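Side-chain contacts in SusD-like carbohydrate binding protein (Bacteroides vulgatus, PDB 3LEW), which probably binds carbohydrate at the outer membrane, as a SusD-family protein thought to take part in nutrient capture: residues I200-V205 with L230-Y235; R125-L130 with W254-A259; A319-M324 with Y424-I429; D294-E297 with R302-M305. All blocks are in the same frame, centred on the assembly; numbering follows the deposited sequence. Where two conformers were deposited one is given.

Contact 1: residues I200-V205 with L230-Y235; sequences IDNEVV and LAKDNY
The start of helix 202-215 lies beside the chain that leaves helix 219-232, with Glu-203 CA 7.9 Å from Lys-232 CA. Glu-203 spans that gap. Its CG stands anti to the backbone N (chi1 178°) and the chain stays extended, which carries the carboxylate across to Asp-233. Glu-203 OE2 comes within 2.5 Å of Asp-233 OD2. Two acid oxygens this close suggest that one of the groups holds a proton. The carboxylates are turned almost square to each other, their planes 85° apart. Glu-203 OE2 also lies 3.2 Å from Asp-233 CB, so it touches the stem of the partner as well as its carboxylate. The two helices follow each other in the chain through a short turn, and the beginning of one meets the end of the other. This is an antiparallel helix hairpin, in keeping with the TPR clan to which the family is assigned. Asp-201 is the N-cap of helix 202-215. Its OD1 takes a straight bond from Val-204 N, 3.0 Å long, while its OD2 is in a salt bridge with Arg-194. Within 230-235, Asp-233 OD1 accepts a weak bond from Tyr-235 N, 3.4 Å long. Lys-232 bends in its outer half near Asn-202, and its ammonium forms a salt bridge with Glu-190, in the loop before helix 202-215.

Contact 2: residues R125-L130 with W254-A259; sequences RGFLYL and WIWGHA
Phe-127 and Trp-256 meet as a T-shaped (edge-to-face) aromatic pair. The six-membered ring of Trp-256 brings its edge to the face of Phe-127. The ring planes stand 81° apart and the centroids are 4.8 Å from each other. Trp-256 CH2 sits over the middle of the Phe-127 ring, 3.7 Å above its plane. Trp-256 CZ3 leans to one side and is nearest to Phe-127 CE1, at 3.5 Å. Both side chains have CG anti to the backbone N, which directs each ring toward the other segment, across 12.2 Å between Phe-127 CA and Trp-256 CA. The pair joins helix 111-135 to the small antiparallel sheet of strands 254-258 and 341-345. Ile-255 and Trp-256 form a classic beta bulge opposite Met-344, and the strand turns a corner there. The indole also meets the ring of Trp-30, the planes at about 35°. The polar atom of the buried indole is satisfied outside the pair: Trp-256 NE1 has the carbonyl oxygen of His-198 as its hydrogen-bond partner, on the five-membered ring, away from the end that touches Phe-127.

Contact 3: residues A319-M324 with Y424-I429; sequences AAYVWM and YPEGPI
Tyr-321 and Glu-426 join their side chains at the outer end of the contact. The CB of Tyr-321 points neither at nor away from the loop 424-429. With CG beside the backbone N (chi1 -75°), the side chain runs beside Lys-446 of strand 440-448, which it touches. Along the ring, Tyr-321 CE1 comes 3.7 Å from Glu-426 OE2 and Tyr-321 CZ lies 3.8 Å from the same oxygen. At the tip, Tyr-321 OH donates a hydrogen bond of 3.0 Å to Glu-426 OE2. The acceptor lies at the ring edge, near the ring plane. The hydroxyl, by contrast, approaches from above the carboxylate plane, 39° out of it. A phenylalanine here would keep the ring but would probably leave Glu-426 OE2 without this donor and its carboxylate more able to turn. In the mixed sheet, strand 440-448 runs between strands 321-326 and 429-434, so this contact bridges over it. The loop leads into edge strand 429-434; in it Gly-427 has a positive phi and the peptide bond before Pro-428 is cis. Deeper in, Val-322 CG2 meets Ile-429 CD1 at 4.2 Å, a loose apolar touch. Both Val-322 and Ile-429 pack on Trp-308 of strand 306-309. Tyr-424 meets that same indole and sets its ring edge-to-face with Tyr-291.

Contact 4: residues D294-E297 with R302-M305; sequences DLFE and RKEM
Phe-296 is packed against both Arg-302 and Lys-303 in the tight half of the contact. Its ring turns an edge to one face of the Arg-302 guanidinium, the two planes 88° apart. Phe-296 CE2 lies 3.7 Å from Arg-302 NE and equally far from Arg-302 CB. Phe-296 CB rests 3.6 Å from Lys-303 CB, where the two side chains run past each other in opposite directions. Both segments belong to the loop that connects strands 286-288 and 306-309, and residues 302-305 have helical backbone angles without the regular helix bonds. Arg-302 is anchored by salt bridges to Glu-397 and Glu-401 of helix 387-401 and to Asp-300. The other side is polar and reaches a water. The extended chain of Lys-303 carries NZ to Phe-296 O, a hydrogen bond of 2.9 Å with the donor tilted 35° from the carbonyl plane. Lys-303 NZ also forms a salt bridge with Asp-298. A water 2.6 Å from Lys-303 NZ makes the loose link, a weak 3.4 Å bond to Asp-294 OD1. A leucine in place of Lys-303 would probably leave Phe-296 O and Asp-298 without their ammonium partner. With a carboxylate, a carbonyl and a water as partners, the Lys-303 ammonium is likely to stay charged.

How the contacts relate
Contacts 1 and 2 are neighbours, their centres 13 Å apart. They touch where the start of helix 202-215 packs on the bulged strand 254-258. Contact 1 falls within the stretch of chain that contact 2 closes. Contact 4 follows along the chain, then contact 3. These two form a second group, with centres 19 Å apart and nearest atoms about 6 Å apart. Contact 4 lies in the loop leading into strand 306-309, which pairs with strand 321-326 of contact 3. Contacts 1 and 3 are 43 Å apart between centres, on opposite sides of the chain's centre. Contacts 1 and 2 lie where the helices meet the small two-stranded sheet, contacts 3 and 4 at the mixed sheet and the loop leading into it.

Contact 1: residues I200-V205 with L230-Y235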
loop_
_atom_site.group_PDB
_atom_site.type_symbol
_atom_site.label_atom_id
_atom_site.label_comp_id
_atom_site.label_asym_id
_atom_site.label_seq_id
_atom_site.Cartn_x
_atom_site.Cartn_y
_atom_site.Cartn_z
ATOM N N ILE A 200 15.206 8.183 -0.826
ATOM C CA ILE A 200 14.551 8.654 -2.035
ATOM C C ILE A 200 15.580 9.233 -3.016
ATOM O O ILE A 200 16.266 10.204 -2.722
ATOM C CB ILE A 200 13.491 9.757 -1.660
ATOM C CG1 ILE A 200 12.463 9.191 -0.686
ATOM C CG2 ILE A 200 12.876 10.358 -2.917
ATOM C CD1 ILE A 200 11.432 10.227 -0.246
ATOM N N ASP A 201 15.667 8.666 -4.210
ATOM C CA ASP A 201 16.500 9.191 -5.278
ATOM C C ASP A 201 15.585 9.539 -6.461
ATOM O O ASP A 201 14.353 9.585 -6.310
ATOM C CB ASP A 201 17.638 8.237 -5.673
ATOM C CG ASP A 201 17.154 6.958 -6.319
ATOM O OD1 ASP A 201 15.903 6.772 -6.411
ATOM O OD2 ASP A 201 18.026 6.095 -6.684
ATOM N N ASN A 202 16.189 9.898 -7.583
ATOM C CA ASN A 202 15.414 10.293 -8.767
ATOM C C ASN A 202 14.429 9.195 -9.163
ATOM O O ASN A 202 13.292 9.501 -9.439
ATOM C CB ASN A 202 16.351 10.714 -9.912
ATOM C CG ASN A 202 15.587 11.347 -11.128
ATOM O OD1 ASN A 202 15.411 12.578 -11.210
ATOM N ND2 ASN A 202 15.166 10.519 -12.028
ATOM N N GLU A 203 14.861 7.941 -9.201
ATOM C CA GLU A 203 13.970 6.838 -9.568
ATOM C C GLU A 203 12.761 6.707 -8.633
ATOM O O GLU A 203 11.624 6.491 -9.078
ATOM C CB GLU A 203 14.757 5.523 -9.644
ATOM C CG GLU A 203 13.862 4.352 -9.965
ATOM C CD GLU A 203 14.584 3.029 -10.116
ATOM O OE1 GLU A 203 15.789 2.967 -9.864
ATOM O OE2 GLU A 203 13.917 2.050 -10.481
ATOM N N VAL A 204 13.008 6.811 -7.327
ATOM C CA VAL A 204 11.935 6.736 -6.341
ATOM C C VAL A 204 10.932 7.848 -6.587
ATOM O O VAL A 204 9.730 7.594 -6.629
ATOM C CB VAL A 204 12.425 6.739 -4.873
ATOM C CG1 VAL A 204 11.217 6.733 -3.872
ATOM C CG2 VAL A 204 13.360 5.538 -4.576
ATOM N N VAL A 205 11.418 9.082 -6.812
ATOM C CA VAL A 205 10.507 10.201 -7.121
ATOM C C VAL A 205 9.650 9.913 -8.384
ATOM O O VAL A 205 8.445 10.132 -8.371
ATOM C CB VAL A 205 11.254 11.522 -7.246
ATOM C CG1 VAL A 205 10.269 12.656 -7.623
ATOM C CG2 VAL A 205 11.984 11.881 -5.901
ATOM N N LEU A 230 10.853 3.443 -16.459
ATOM C CA LEU A 230 11.145 2.169 -17.120
ATOM C C LEU A 230 12.332 2.246 -18.076
ATOM O O LEU A 230 13.010 1.219 -18.295
ATOM C CB LEU A 230 9.911 1.650 -17.845
ATOM C CG LEU A 230 8.728 1.237 -16.982
ATOM C CD1 LEU A 230 7.453 0.974 -17.827
ATOM C CD2 LEU A 230 9.085 0.015 -16.106
ATOM N N ALA A 231 12.600 3.443 -18.617
ATOM C CA ALA A 231 13.792 3.665 -19.484
ATOM C C ALA A 231 15.082 3.529 -18.679
ATOM O O ALA A 231 16.118 3.223 -19.239
ATOM C CB ALA A 231 13.733 5.017 -20.185
ATOM N N LYS A 232 15.007 3.767 -17.375
ATOM C CA LYS A 232 16.148 3.642 -16.450
ATOM C C LYS A 232 16.203 2.286 -15.740
ATOM O O LYS A 232 17.270 1.871 -15.319
ATOM C CB LYS A 232 16.032 4.694 -15.336
ATOM C CG LYS A 232 16.301 6.120 -15.745
ATOM C CD LYS A 232 15.810 7.065 -14.609
ATOM C CE LYS A 232 16.699 8.276 -14.443
ATOM N NZ LYS A 232 16.095 9.525 -15.008
ATOM N N ASP A 233 15.044 1.651 -15.513
ATOM C CA ASP A 233 14.958 0.454 -14.699
ATOM C C ASP A 233 13.707 -0.346 -15.051
ATOM O O ASP A 233 12.610 0.052 -14.687
ATOM C CB ASP A 233 14.938 0.823 -13.212
ATOM C CG ASP A 233 14.937 -0.402 -12.285
ATOM O OD1 ASP A 233 15.142 -1.561 -12.775
ATOM O OD2 ASP A 233 14.727 -0.200 -11.044
ATOM N N ASN A 234 13.874 -1.445 -15.778
ATOM C CA ASN A 234 12.724 -2.258 -16.221
ATOM C C ASN A 234 12.808 -3.699 -15.728
ATOM O O ASN A 234 12.108 -4.597 -16.218
ATOM C CB ASN A 234 12.563 -2.129 -17.752
ATOM C CG ASN A 234 13.583 -2.923 -18.540
ATOM O OD1 ASN A 234 13.386 -3.165 -19.740
ATOM N ND2 ASN A 234 14.666 -3.318 -17.909
ATOM N N TYR A 235 13.610 -3.895 -14.682
ATOM C CA TYR A 235 13.873 -5.216 -14.126
ATOM C C TYR A 235 12.612 -5.851 -13.539
ATOM O O TYR A 235 11.853 -5.212 -12.808
ATOM C CB TYR A 235 14.902 -5.150 -13.015
ATOM C CG TYR A 235 15.279 -6.497 -12.472
ATOM C CD1 TYR A 235 16.183 -7.287 -13.138
ATOM C CD2 TYR A 235 14.737 -6.994 -11.280
ATOM C CE1 TYR A 235 16.551 -8.539 -12.655
ATOM C CE2 TYR A 235 15.119 -8.269 -10.776
ATOM C CZ TYR A 235 16.038 -9.021 -11.463
ATOM O OH TYR A 235 16.453 -10.289 -11.050
#

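Contact 2: residues R125-L130 with W254-A259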
loop_
_atom_site.group_PDB
_atom_site.type_symbol
_atom_site.label_atom_id
_atom_site.label_comp_id
_atom_site.label_asym_id
_atom_site.label_seq_id
_atom_site.Cartn_x
_atom_site.Cartn_y
_atom_site.Cartn_z
ATOM N N ARG A 125 7.049 14.419 1.853
ATOM C CA ARG A 125 5.820 15.167 2.129
ATOM C C ARG A 125 4.756 14.851 1.069
ATOM O O ARG A 125 3.561 14.587 1.384
ATOM C CB ARG A 125 6.086 16.651 2.220
ATOM C CG ARG A 125 4.882 17.426 2.720
ATOM C CD ARG A 125 5.177 18.917 2.857
ATOM N NE ARG A 125 5.166 19.633 1.573
ATOM C CZ ARG A 125 5.506 20.927 1.424
ATOM N NH1 ARG A 125 5.954 21.643 2.443
ATOM N NH2 ARG A 125 5.444 21.506 0.242
ATOM N N GLY A 126 5.165 14.858 -0.202
ATOM C CA GLY A 126 4.253 14.502 -1.281
ATOM C C GLY A 126 3.658 13.109 -1.146
ATOM O O GLY A 126 2.454 12.875 -1.420
ATOM N N PHE A 127 4.488 12.152 -0.735
ATOM C CA PHE A 127 4.035 10.781 -0.475
ATOM C C PHE A 127 2.955 10.715 0.614
ATOM O O PHE A 127 1.992 9.947 0.482
ATOM C CB PHE A 127 5.212 9.900 -0.072
ATOM C CG PHE A 127 4.839 8.481 0.320
ATOM C CD1 PHE A 127 4.498 7.538 -0.638
ATOM C CD2 PHE A 127 4.869 8.076 1.620
ATOM C CE1 PHE A 127 4.172 6.220 -0.297
ATOM C CE2 PHE A 127 4.532 6.767 1.951
ATOM C CZ PHE A 127 4.215 5.854 0.995
ATOM N N LEU A 128 3.115 11.529 1.653
ATOM C CA LEU A 128 2.173 11.525 2.766
ATOM C C LEU A 128 0.874 12.231 2.345
ATOM O O LEU A 128 -0.227 11.782 2.683
ATOM C CB LEU A 128 2.782 12.110 4.039
ATOM C CG LEU A 128 3.930 11.243 4.611
ATOM C CD1 LEU A 128 4.698 12.039 5.729
ATOM C CD2 LEU A 128 3.424 9.853 5.043
ATOM N N TYR A 129 0.958 13.274 1.536
ATOM C CA TYR A 129 -0.304 13.864 0.964
ATOM C C TYR A 129 -0.994 12.890 -0.011
ATOM O O TYR A 129 -2.226 12.876 -0.127
ATOM C CB TYR A 129 -0.089 15.243 0.354
ATOM C CG TYR A 129 0.044 16.322 1.408
ATOM C CD1 TYR A 129 -0.968 16.556 2.328
ATOM C CD2 TYR A 129 1.222 17.078 1.524
ATOM C CE1 TYR A 129 -0.841 17.501 3.336
ATOM C CE2 TYR A 129 1.353 18.056 2.525
ATOM C CZ TYR A 129 0.326 18.237 3.454
ATOM O OH TYR A 129 0.431 19.163 4.481
ATOM N N LEU A 130 -0.220 12.049 -0.716
ATOM C CA LEU A 130 -0.811 11.005 -1.562
ATOM C C LEU A 130 -1.602 10.001 -0.712
ATOM O O LEU A 130 -2.698 9.565 -1.071
ATOM C CB LEU A 130 0.239 10.272 -2.381
ATOM C CG LEU A 130 -0.204 9.076 -3.220
ATOM C CD1 LEU A 130 -1.264 9.541 -4.229
ATOM C CD2 LEU A 130 0.981 8.432 -3.955
ATOM N N TRP A 254 12.743 -4.316 -6.092
ATOM C CA TRP A 254 12.267 -3.361 -5.089
ATOM C C TRP A 254 12.917 -2.016 -5.355
ATOM O O TRP A 254 14.123 -1.860 -5.227
ATOM C CB TRP A 254 12.576 -3.793 -3.666
ATOM C CG TRP A 254 11.894 -5.000 -3.144
ATOM C CD1 TRP A 254 11.498 -6.127 -3.847
ATOM C CD2 TRP A 254 11.594 -5.266 -1.765
ATOM N NE1 TRP A 254 10.960 -7.065 -2.978
ATOM C CE2 TRP A 254 11.021 -6.570 -1.699
ATOM C CE3 TRP A 254 11.766 -4.535 -0.579
ATOM C CZ2 TRP A 254 10.640 -7.147 -0.499
ATOM C CZ3 TRP A 254 11.414 -5.125 0.632
ATOM C CH2 TRP A 254 10.832 -6.426 0.652
ATOM N N ILE A 255 12.089 -1.039 -5.684
ATOM C CA ILE A 255 12.512 0.346 -5.838
ATOM C C ILE A 255 12.624 1.033 -4.485
ATOM O O ILE A 255 13.543 1.810 -4.260
ATOM C CB ILE A 255 11.503 1.097 -6.714
ATOM C CG1 ILE A 255 11.509 0.484 -8.127
ATOM C CG2 ILE A 255 11.844 2.576 -6.782
ATOM C CD1 ILE A 255 10.392 1.029 -9.027
ATOM N N TRP A 256 11.726 0.681 -3.567
ATOM C CA TRP A 256 11.624 1.362 -2.303
ATOM C C TRP A 256 11.155 0.392 -1.259
ATOM O O TRP A 256 10.176 -0.348 -1.475
ATOM C CB TRP A 256 10.601 2.505 -2.435
ATOM C CG TRP A 256 10.689 3.639 -1.462
ATOM C CD1 TRP A 256 11.806 4.117 -0.822
ATOM C CD2 TRP A 256 9.646 4.574 -1.166
ATOM N NE1 TRP A 256 11.508 5.254 -0.114
ATOM C CE2 TRP A 256 10.181 5.534 -0.274
ATOM C CE3 TRP A 256 8.294 4.663 -1.515
ATOM C CZ2 TRP A 256 9.409 6.582 0.254
ATOM C CZ3 TRP A 256 7.554 5.680 -0.975
ATOM C CH2 TRP A 256 8.108 6.617 -0.101
ATOM N N GLY A 257 11.825 0.408 -0.122
ATOM C CA GLY A 257 11.445 -0.447 0.956
ATOM C C GLY A 257 12.172 -0.139 2.248
ATOM O O GLY A 257 13.160 0.599 2.275
ATOM N N HIS A 258 11.701 -0.729 3.325
ATOM C CA HIS A 258 12.213 -0.452 4.681
ATOM C C HIS A 258 12.927 -1.695 5.251
ATOM O O HIS A 258 12.305 -2.739 5.484
ATOM C CB HIS A 258 11.053 -0.000 5.572
ATOM C CG HIS A 258 11.418 0.306 6.987
ATOM N ND1 HIS A 258 12.311 1.293 7.328
ATOM C CD2 HIS A 258 10.973 -0.224 8.153
ATOM C CE1 HIS A 258 12.420 1.336 8.651
ATOM N NE2 HIS A 258 11.608 0.440 9.173
ATOM N N ALA A 259 14.222 -1.587 5.481
ATOM C CA ALA A 259 15.021 -2.724 5.987
ATOM C C ALA A 259 14.775 -2.917 7.484
ATOM O O ALA A 259 14.362 -1.992 8.204
ATOM C CB ALA A 259 16.516 -2.496 5.749
#

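Contact 3: residues A319-M324 with Y424-I429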
loop_
_atom_site.group_PDB
_atom_site.type_symbol
_atom_site.label_atom_id
_atom_site.label_comp_id
_atom_site.label_asym_id
_atom_site.label_seq_id
_atom_site.Cartn_x
_atom_site.Cartn_y
_atom_site.Cartn_z
ATOM N N ALA A 319 -6.377 -30.279 13.794
ATOM C CA ALA A 319 -6.940 -29.089 13.137
ATOM C C ALA A 319 -8.168 -29.455 12.298
ATOM O O ALA A 319 -8.105 -30.391 11.498
ATOM C CB ALA A 319 -5.888 -28.446 12.256
ATOM N N ALA A 320 -9.279 -28.738 12.499
ATOM C CA ALA A 320 -10.526 -28.987 11.762
ATOM C C ALA A 320 -10.504 -28.381 10.352
ATOM O O ALA A 320 -11.169 -28.911 9.472
ATOM C CB ALA A 320 -11.754 -28.432 12.515
ATOM N N TYR A 321 -9.797 -27.259 10.169
ATOM C CA TYR A 321 -9.857 -26.531 8.908
ATOM C C TYR A 321 -8.511 -26.405 8.240
ATOM O O TYR A 321 -7.463 -26.342 8.910
ATOM C CB TYR A 321 -10.359 -25.119 9.194
ATOM C CG TYR A 321 -11.843 -25.047 9.487
ATOM C CD1 TYR A 321 -12.770 -24.891 8.459
ATOM C CD2 TYR A 321 -12.316 -25.106 10.786
ATOM C CE1 TYR A 321 -14.146 -24.845 8.716
ATOM C CE2 TYR A 321 -13.685 -25.029 11.053
ATOM C CZ TYR A 321 -14.596 -24.904 10.007
ATOM O OH TYR A 321 -15.958 -24.818 10.260
ATOM N N VAL A 322 -8.551 -26.281 6.916
ATOM C CA VAL A 322 -7.466 -25.703 6.163
ATOM C C VAL A 322 -7.958 -24.336 5.642
ATOM O O VAL A 322 -9.149 -24.152 5.385
ATOM C CB VAL A 322 -7.004 -26.605 4.990
ATOM C CG1 VAL A 322 -6.309 -27.838 5.519
ATOM C CG2 VAL A 322 -8.157 -27.027 4.080
ATOM N N TRP A 323 -7.031 -23.392 5.514
ATOM C CA TRP A 323 -7.286 -22.110 4.897
ATOM C C TRP A 323 -6.347 -22.027 3.697
ATOM O O TRP A 323 -5.318 -22.714 3.658
ATOM C CB TRP A 323 -6.969 -20.968 5.857
ATOM C CG TRP A 323 -7.729 -20.968 7.170
ATOM C CD1 TRP A 323 -7.716 -21.929 8.131
ATOM C CD2 TRP A 323 -8.607 -19.947 7.643
ATOM N NE1 TRP A 323 -8.525 -21.583 9.166
ATOM C CE2 TRP A 323 -9.059 -20.349 8.917
ATOM C CE3 TRP A 323 -9.011 -18.707 7.145
ATOM C CZ2 TRP A 323 -9.954 -19.582 9.680
ATOM C CZ3 TRP A 323 -9.899 -17.925 7.919
ATOM C CH2 TRP A 323 -10.340 -18.368 9.171
HETATM N N MSE A 324 -6.648 -21.162 2.739
HETATM C CA MSE A 324 -5.775 -20.985 1.587
HETATM C C MSE A 324 -4.649 -20.019 1.995
HETATM O O MSE A 324 -4.920 -18.897 2.407
HETATM C CB MSE A 324 -6.596 -20.509 0.376
HETATM C CG MSE A 324 -5.785 -20.333 -0.946
HETATM SE SE MSE A 324 -5.402 -21.970 -1.857
HETATM C CE MSE A 324 -7.191 -22.351 -2.432
ATOM N N TYR A 424 -17.249 -19.889 -0.165
ATOM C CA TYR A 424 -16.599 -21.139 -0.567
ATOM C C TYR A 424 -17.150 -22.304 0.242
ATOM O O TYR A 424 -17.344 -22.174 1.456
ATOM C CB TYR A 424 -15.070 -20.997 -0.380
ATOM C CG TYR A 424 -14.282 -22.024 -1.169
ATOM C CD1 TYR A 424 -14.039 -21.847 -2.536
ATOM C CD2 TYR A 424 -13.852 -23.191 -0.583
ATOM C CE1 TYR A 424 -13.405 -22.788 -3.280
ATOM C CE2 TYR A 424 -13.201 -24.132 -1.306
ATOM C CZ TYR A 424 -12.960 -23.928 -2.671
ATOM O OH TYR A 424 -12.279 -24.881 -3.377
ATOM N N PRO A 425 -17.411 -23.463 -0.402
ATOM C CA PRO A 425 -17.924 -24.586 0.399
ATOM C C PRO A 425 -16.914 -25.077 1.448
ATOM O O PRO A 425 -15.690 -24.826 1.338
ATOM C CB PRO A 425 -18.230 -25.675 -0.644
ATOM C CG PRO A 425 -17.374 -25.370 -1.804
ATOM C CD PRO A 425 -17.175 -23.852 -1.812
ATOM N N GLU A 426 -17.449 -25.720 2.483
ATOM C CA GLU A 426 -16.655 -26.287 3.559
ATOM C C GLU A 426 -16.020 -27.642 3.282
ATOM O O GLU A 426 -15.167 -28.087 4.049
ATOM C CB GLU A 426 -17.509 -26.390 4.829
ATOM C CG GLU A 426 -17.789 -25.038 5.467
ATOM C CD GLU A 426 -18.145 -25.164 6.962
ATOM O OE1 GLU A 426 -18.917 -26.100 7.305
ATOM O OE2 GLU A 426 -17.639 -24.350 7.773
ATOM N N GLY A 427 -16.423 -28.324 2.213
ATOM C CA GLY A 427 -15.854 -29.640 1.917
ATOM C C GLY A 427 -16.499 -30.681 2.829
ATOM O O GLY A 427 -17.719 -30.704 2.957
ATOM N N PRO A 428 -15.696 -31.539 3.481
ATOM C CA PRO A 428 -14.238 -31.585 3.523
ATOM C C PRO A 428 -13.584 -32.044 2.225
ATOM O O PRO A 428 -14.255 -32.542 1.338
ATOM C CB PRO A 428 -13.968 -32.615 4.627
ATOM C CG PRO A 428 -15.116 -33.569 4.501
ATOM C CD PRO A 428 -16.291 -32.676 4.217
ATOM N N ILE A 429 -12.274 -31.873 2.155
ATOM C CA ILE A 429 -11.455 -32.289 1.038
ATOM C C ILE A 429 -10.341 -33.171 1.587
ATOM O O ILE A 429 -10.122 -33.207 2.797
ATOM C CB ILE A 429 -10.788 -31.077 0.346
ATOM C CG1 ILE A 429 -9.777 -30.417 1.299
ATOM C CG2 ILE A 429 -11.869 -30.089 -0.110
ATOM C CD1 ILE A 429 -8.858 -29.417 0.654
#

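Contact 4: residues D294-E297 with R302-M305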
loop_
_atom_site.group_PDB
_atom_site.type_symbol
_atom_site.label_atom_id
_atom_site.label_comp_id
_atom_site.label_asym_id
_atom_site.label_seq_id
_atom_site.Cartn_x
_atom_site.Cartn_y
_atom_site.Cartn_z
ATOM N N ASP A 294 -8.222 -19.024 -8.685
ATOM C CA ASP A 294 -8.807 -19.186 -10.010
ATOM C C ASP A 294 -8.579 -18.034 -10.993
ATOM O O ASP A 294 -8.895 -18.172 -12.192
ATOM C CB ASP A 294 -10.322 -19.423 -9.869
ATOM C CG ASP A 294 -10.640 -20.727 -9.183
ATOM O OD1 ASP A 294 -9.786 -21.654 -9.259
ATOM O OD2 ASP A 294 -11.756 -20.825 -8.598
ATOM N N LEU A 295 -8.083 -16.901 -10.519
ATOM C CA LEU A 295 -7.706 -15.807 -11.391
ATOM C C LEU A 295 -6.425 -16.066 -12.171
ATOM O O LEU A 295 -6.132 -15.295 -13.096
ATOM C CB LEU A 295 -7.559 -14.500 -10.606
ATOM C CG LEU A 295 -8.773 -14.004 -9.807
ATOM C CD1 LEU A 295 -8.486 -12.656 -9.102
ATOM C CD2 LEU A 295 -9.998 -13.901 -10.728
ATOM N N PHE A 296 -5.672 -17.122 -11.807
ATOM C CA PHE A 296 -4.395 -17.452 -12.406
ATOM C C PHE A 296 -4.522 -18.608 -13.369
ATOM O O PHE A 296 -5.243 -19.574 -13.103
ATOM C CB PHE A 296 -3.348 -17.814 -11.329
ATOM C CG PHE A 296 -3.062 -16.699 -10.356
ATOM C CD1 PHE A 296 -3.894 -16.459 -9.275
ATOM C CD2 PHE A 296 -1.963 -15.876 -10.536
ATOM C CE1 PHE A 296 -3.649 -15.383 -8.404
ATOM C CE2 PHE A 296 -1.702 -14.860 -9.670
ATOM C CZ PHE A 296 -2.534 -14.617 -8.589
ATOM N N GLU A 297 -3.821 -18.519 -14.495
ATOM C CA GLU A 297 -3.706 -19.646 -15.411
ATOM C C GLU A 297 -2.644 -20.655 -14.938
ATOM O O GLU A 297 -1.600 -20.294 -14.420
ATOM C CB GLU A 297 -3.345 -19.173 -16.831
ATOM C CG GLU A 297 -4.359 -18.294 -17.515
ATOM C CD GLU A 297 -4.116 -16.808 -17.279
ATOM O OE1 GLU A 297 -2.952 -16.420 -17.113
ATOM O OE2 GLU A 297 -5.092 -16.033 -17.234
ATOM N N ARG A 302 2.913 -17.885 -9.815
ATOM C CA ARG A 302 2.259 -17.333 -8.645
ATOM C C ARG A 302 1.132 -18.255 -8.130
ATOM O O ARG A 302 0.826 -18.256 -6.913
ATOM C CB ARG A 302 1.757 -15.907 -8.914
ATOM C CG ARG A 302 2.885 -14.938 -9.324
ATOM C CD ARG A 302 2.361 -13.607 -9.836
ATOM N NE ARG A 302 1.602 -13.803 -11.088
ATOM C CZ ARG A 302 0.954 -12.827 -11.719
ATOM N NH1 ARG A 302 1.049 -11.565 -11.291
ATOM N NH2 ARG A 302 0.267 -13.086 -12.830
ATOM N N LYS A 303 0.539 -19.008 -9.045
ATOM C CA LYS A 303 -0.595 -19.877 -8.735
ATOM C C LYS A 303 -0.133 -21.010 -7.799
ATOM O O LYS A 303 -0.878 -21.427 -6.916
ATOM C CB LYS A 303 -1.205 -20.441 -10.007
ATOM C CG LYS A 303 -2.555 -21.100 -9.803
ATOM C CD LYS A 303 -3.120 -21.644 -11.098
ATOM C CE LYS A 303 -4.621 -21.906 -10.969
ATOM N NZ LYS A 303 -5.219 -22.322 -12.261
ATOM N N GLU A 304 1.122 -21.424 -7.956
ATOM C CA GLU A 304 1.815 -22.470 -7.175
ATOM C C GLU A 304 1.990 -22.079 -5.715
ATOM O O GLU A 304 2.184 -22.929 -4.840
ATOM C CB GLU A 304 3.243 -22.710 -7.740
ATOM C CG GLU A 304 3.311 -22.960 -9.259
ATOM C CD GLU A 304 4.718 -23.283 -9.766
ATOM O OE1 GLU A 304 5.691 -23.176 -9.006
ATOM O OE2 GLU A 304 4.850 -23.635 -10.936
HETATM N N MSE A 305 2.017 -20.764 -5.472
HETATM C CA MSE A 305 2.258 -20.187 -4.137
HETATM C C MSE A 305 0.974 -20.137 -3.269
HETATM O O MSE A 305 1.019 -19.756 -2.085
HETATM C CB MSE A 305 2.875 -18.794 -4.283
HETATM C CG MSE A 305 4.231 -18.914 -4.958
HETATM SE SE MSE A 305 4.858 -17.245 -5.678
HETATM C CE MSE A 305 4.616 -16.245 -4.191
HETATM O O HOH W 1 -7.650 -23.004 -11.603
#